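Local coordinates for protein allantoin racemase (Pseudomonas fluorescens, PDB 5LG5) that racemises allantoin, interconverting its two enantiomers, and probably acts on other 5-monosubstituted hydantoins, at residues Gly80-Val92 with Leu217-Arg229. Numbering follows the deposited sequence.
Sequences GREGLQELLNVPV and LSTSKIRTYATPR
Lys221 drives its ammonium group into the C-terminal end of helix 81-87, where NZ donates to Gln85 O at 2.8 Å, in the carbonyl plane, and to Glu86 O and Leu88 O from above theirs. Bends at chi2 and chi3 (-58° and -73°) shorten the lysine chain, setting NZ between the helix end and Tyr225 O, 2.8 Å from it and nearly in line with that C=O. Replacing this lysine by a methionine would probably leave four inward-turned carbonyls without their shared donor and the loop less firmly tied to the helix end. Tyr225 lays one ring face against Gln85: Gln85 CB sits over the face, 4.1 Å from the Tyr225 ring centroid, a CH-pi contact, and Gln85 OE1 lies 3.5 Å from Tyr225 CZ, the amide turned 33° from the ring. Arg81 NH1 donates to Gln85 OE1 at 2.7 Å, while Arg81 NE forms a salt bridge with Glu97. Helix 81-87 leads into strand 92-94, an outer strand of one of two four-stranded parallel sheets, and segment 217-229, the loop after helix 201-214, lies along one side of helix 81-87 and the connection 88-91 that follows it. Beyond Lys221, Pro228 CG packs on Leu87 CD2 at 4.0 Å. At the other end, Ser218 OG approaches Asn89 O at 3.1 Å, at best a weak hydrogen bond, and Thr219 OG1 is joined through one water to Val90 O and through another to Gln85 NE2 and Val92 N. Further out, Glu86 OE2 bonds Arg118 and Asn47 N, both of a second subunit, and Thr224 OG1 bonds Glu174 of a third.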
# COMPACT_ATOMS: atom_id res chain seq x y z
N GLY E 80 -9.92 -21.54 5.21
CA GLY E 80 -9.70 -22.70 6.05
C GLY E 80 -8.27 -23.07 6.37
O GLY E 80 -8.01 -23.67 7.41
N ARG E 81 -7.34 -22.68 5.50
CA ARG E 81 -5.93 -23.03 5.68
C ARG E 81 -5.42 -22.73 7.09
O ARG E 81 -4.78 -23.56 7.72
CB ARG E 81 -5.04 -22.32 4.65
CG ARG E 81 -3.57 -22.26 5.10
CD ARG E 81 -2.67 -21.52 4.15
NE ARG E 81 -3.06 -20.12 3.97
CZ ARG E 81 -2.86 -19.15 4.86
NH1 ARG E 81 -2.27 -19.39 6.02
NH2 ARG E 81 -3.24 -17.91 4.56
N GLU E 82 -5.74 -21.53 7.58
CA GLU E 82 -5.24 -21.09 8.88
C GLU E 82 -5.74 -21.99 10.00
O GLU E 82 -5.02 -22.22 10.97
CB GLU E 82 -5.67 -19.65 9.17
CG GLU E 82 -5.26 -18.60 8.15
CD GLU E 82 -6.37 -18.29 7.16
OE1 GLU E 82 -7.17 -19.20 6.82
OE2 GLU E 82 -6.49 -17.11 6.77
N GLY E 83 -6.96 -22.49 9.86
CA GLY E 83 -7.53 -23.41 10.83
C GLY E 83 -6.76 -24.71 10.87
O GLY E 83 -6.42 -25.21 11.96
N LEU E 84 -6.49 -25.27 9.70
CA LEU E 84 -5.66 -26.48 9.61
C LEU E 84 -4.31 -26.24 10.28
O LEU E 84 -3.82 -27.11 11.00
CB LEU E 84 -5.40 -26.87 8.15
CG LEU E 84 -6.18 -28.01 7.46
CD1 LEU E 84 -7.18 -28.69 8.38
CD2 LEU E 84 -6.83 -27.51 6.17
N GLN E 85 -3.72 -25.08 10.01
CA GLN E 85 -2.41 -24.74 10.58
C GLN E 85 -2.40 -24.73 12.10
O GLN E 85 -1.38 -25.07 12.73
CB GLN E 85 -1.88 -23.42 10.01
CG GLN E 85 -1.38 -23.54 8.55
CD GLN E 85 -0.95 -22.21 7.97
OE1 GLN E 85 -1.74 -21.28 7.89
NE2 GLN E 85 0.33 -22.10 7.59
N GLU E 86 -3.51 -24.34 12.71
CA GLU E 86 -3.61 -24.39 14.18
C GLU E 86 -3.77 -25.81 14.62
O GLU E 86 -3.15 -26.25 15.58
CB GLU E 86 -4.82 -23.60 14.65
CG GLU E 86 -4.67 -22.12 14.58
CD GLU E 86 -5.81 -21.41 15.26
OE1 GLU E 86 -6.75 -22.11 15.70
OE2 GLU E 86 -5.78 -20.16 15.31
N LEU E 87 -4.66 -26.53 13.92
CA LEU E 87 -5.00 -27.89 14.29
C LEU E 87 -3.83 -28.86 14.13
O LEU E 87 -3.70 -29.80 14.90
CB LEU E 87 -6.18 -28.37 13.43
CG LEU E 87 -7.49 -27.65 13.74
CD1 LEU E 87 -8.52 -28.01 12.70
CD2 LEU E 87 -7.97 -28.05 15.15
N LEU E 88 -2.99 -28.61 13.13
CA LEU E 88 -1.97 -29.59 12.76
C LEU E 88 -0.55 -29.19 13.17
O LEU E 88 -0.26 -28.01 13.32
CB LEU E 88 -2.02 -29.81 11.25
CG LEU E 88 -3.33 -30.37 10.72
CD1 LEU E 88 -3.35 -30.34 9.19
CD2 LEU E 88 -3.44 -31.80 11.22
N ASN E 89 0.32 -30.18 13.34
CA ASN E 89 1.75 -29.94 13.51
C ASN E 89 2.54 -30.46 12.31
O ASN E 89 3.67 -30.92 12.46
CB ASN E 89 2.28 -30.59 14.80
CG ASN E 89 1.69 -29.97 16.04
OD1 ASN E 89 0.54 -30.22 16.39
ND2 ASN E 89 2.49 -29.16 16.73
N VAL E 90 1.92 -30.42 11.14
CA VAL E 90 2.59 -30.71 9.89
C VAL E 90 2.30 -29.58 8.91
O VAL E 90 1.32 -28.85 9.10
CB VAL E 90 2.12 -32.05 9.30
CG1 VAL E 90 2.47 -33.19 10.27
CG2 VAL E 90 0.63 -32.01 8.99
N PRO E 91 3.16 -29.42 7.90
CA PRO E 91 2.91 -28.33 6.95
C PRO E 91 1.59 -28.45 6.22
O PRO E 91 1.11 -29.56 5.89
CB PRO E 91 4.11 -28.40 5.98
CG PRO E 91 4.71 -29.75 6.18
CD PRO E 91 4.42 -30.12 7.62
N VAL E 92 0.96 -27.30 6.02
CA VAL E 92 -0.28 -27.21 5.28
C VAL E 92 -0.03 -26.28 4.09
O VAL E 92 0.53 -25.20 4.25
CB VAL E 92 -1.41 -26.65 6.15
CG1 VAL E 92 -2.72 -26.59 5.36
CG2 VAL E 92 -1.58 -27.49 7.43
N LEU E 217 10.70 -28.74 7.96
CA LEU E 217 9.98 -27.52 8.30
C LEU E 217 8.49 -27.78 8.53
O LEU E 217 7.85 -28.55 7.80
CB LEU E 217 10.15 -26.48 7.19
CG LEU E 217 11.55 -25.90 6.95
CD1 LEU E 217 11.57 -25.08 5.67
CD2 LEU E 217 11.98 -25.03 8.13
N SER E 218 7.93 -27.14 9.56
CA SER E 218 6.49 -27.21 9.77
C SER E 218 5.93 -25.88 10.25
O SER E 218 6.68 -24.95 10.54
CB SER E 218 6.13 -28.33 10.77
OG SER E 218 4.73 -28.57 10.74
N THR E 219 4.60 -25.80 10.32
CA THR E 219 3.93 -24.59 10.76
C THR E 219 4.49 -24.07 12.09
O THR E 219 4.74 -24.84 13.02
CB THR E 219 2.42 -24.83 10.95
OG1 THR E 219 1.88 -25.41 9.75
CG2 THR E 219 1.68 -23.53 11.27
N SER E 220 4.75 -22.77 12.16
CA SER E 220 5.17 -22.17 13.42
C SER E 220 4.03 -22.21 14.42
O SER E 220 2.91 -21.77 14.11
CB SER E 220 5.59 -20.72 13.20
OG SER E 220 5.91 -20.13 14.45
N LYS E 221 4.31 -22.70 15.63
CA LYS E 221 3.26 -22.82 16.64
C LYS E 221 3.37 -21.73 17.69
O LYS E 221 2.75 -21.82 18.75
CB LYS E 221 3.29 -24.21 17.30
CG LYS E 221 3.26 -25.41 16.34
CD LYS E 221 2.04 -25.40 15.43
CE LYS E 221 0.76 -25.77 16.16
NZ LYS E 221 -0.38 -25.83 15.19
N ILE E 222 4.12 -20.70 17.38
CA ILE E 222 4.46 -19.66 18.35
C ILE E 222 3.33 -18.64 18.64
O ILE E 222 3.22 -18.13 19.75
CB ILE E 222 5.76 -18.91 17.94
CG1 ILE E 222 6.39 -18.21 19.15
CG2 ILE E 222 5.52 -17.93 16.79
CD1 ILE E 222 7.09 -19.17 20.11
N ARG E 223 2.48 -18.35 17.66
CA ARG E 223 1.51 -17.29 17.89
C ARG E 223 0.19 -17.57 17.21
O ARG E 223 -0.69 -18.22 17.79
CB ARG E 223 2.07 -15.93 17.43
CG ARG E 223 1.33 -14.72 18.00
CD ARG E 223 1.68 -13.46 17.24
NE ARG E 223 1.13 -12.23 17.82
CZ ARG E 223 0.91 -11.12 17.12
NH1 ARG E 223 1.16 -11.09 15.82
NH2 ARG E 223 0.41 -10.04 17.72
N THR E 224 0.06 -17.07 15.98
CA THR E 224 -1.19 -17.16 15.24
C THR E 224 -1.68 -18.60 15.10
O THR E 224 -2.88 -18.86 15.28
CB THR E 224 -1.03 -16.57 13.84
OG1 THR E 224 -0.48 -15.25 13.95
CG2 THR E 224 -2.36 -16.52 13.12
N TYR E 225 -0.75 -19.52 14.85
CA TYR E 225 -1.11 -20.91 14.56
C TYR E 225 -0.80 -21.87 15.70
O TYR E 225 -0.65 -23.08 15.50
CB TYR E 225 -0.44 -21.35 13.27
CG TYR E 225 -0.80 -20.42 12.15
CD1 TYR E 225 -2.14 -20.14 11.87
CD2 TYR E 225 0.17 -19.78 11.41
CE1 TYR E 225 -2.48 -19.27 10.87
CE2 TYR E 225 -0.17 -18.90 10.40
CZ TYR E 225 -1.49 -18.66 10.14
OH TYR E 225 -1.85 -17.79 9.14
N ALA E 226 -0.71 -21.33 16.90
CA ALA E 226 -0.57 -22.15 18.10
C ALA E 226 -1.74 -23.13 18.19
O ALA E 226 -2.81 -22.90 17.62
CB ALA E 226 -0.53 -21.26 19.34
N THR E 227 -1.52 -24.23 18.90
CA THR E 227 -2.57 -25.22 19.15
C THR E 227 -3.81 -24.51 19.70
O THR E 227 -3.68 -23.59 20.52
CB THR E 227 -2.07 -26.25 20.17
OG1 THR E 227 -0.88 -26.87 19.68
CG2 THR E 227 -3.13 -27.31 20.41
N PRO E 228 -5.01 -24.89 19.23
CA PRO E 228 -6.16 -24.22 19.85
C PRO E 228 -6.14 -24.44 21.35
O PRO E 228 -5.72 -25.51 21.80
CB PRO E 228 -7.37 -24.91 19.21
CG PRO E 228 -6.85 -25.39 17.85
CD PRO E 228 -5.42 -25.78 18.12
N ARG E 229 -6.50 -23.41 22.11
CA ARG E 229 -6.59 -23.49 23.57
C ARG E 229 -7.73 -24.44 23.96
O ARG E 229 -8.84 -24.29 23.46
CB ARG E 229 -6.84 -22.08 24.12
CG ARG E 229 -5.96 -21.04 23.42
CD ARG E 229 -5.99 -19.66 24.06
NE ARG E 229 -6.50 -19.62 25.42
CZ ARG E 229 -5.78 -19.22 26.46
NH1 ARG E 229 -4.52 -18.84 26.27
NH2 ARG E 229 -6.30 -19.21 27.69
O HOH W 1 -0.03 -26.96 10.60
O HOH W 2 2.26 -24.64 7.01
O HOH W 3 -1.49 -28.31 17.28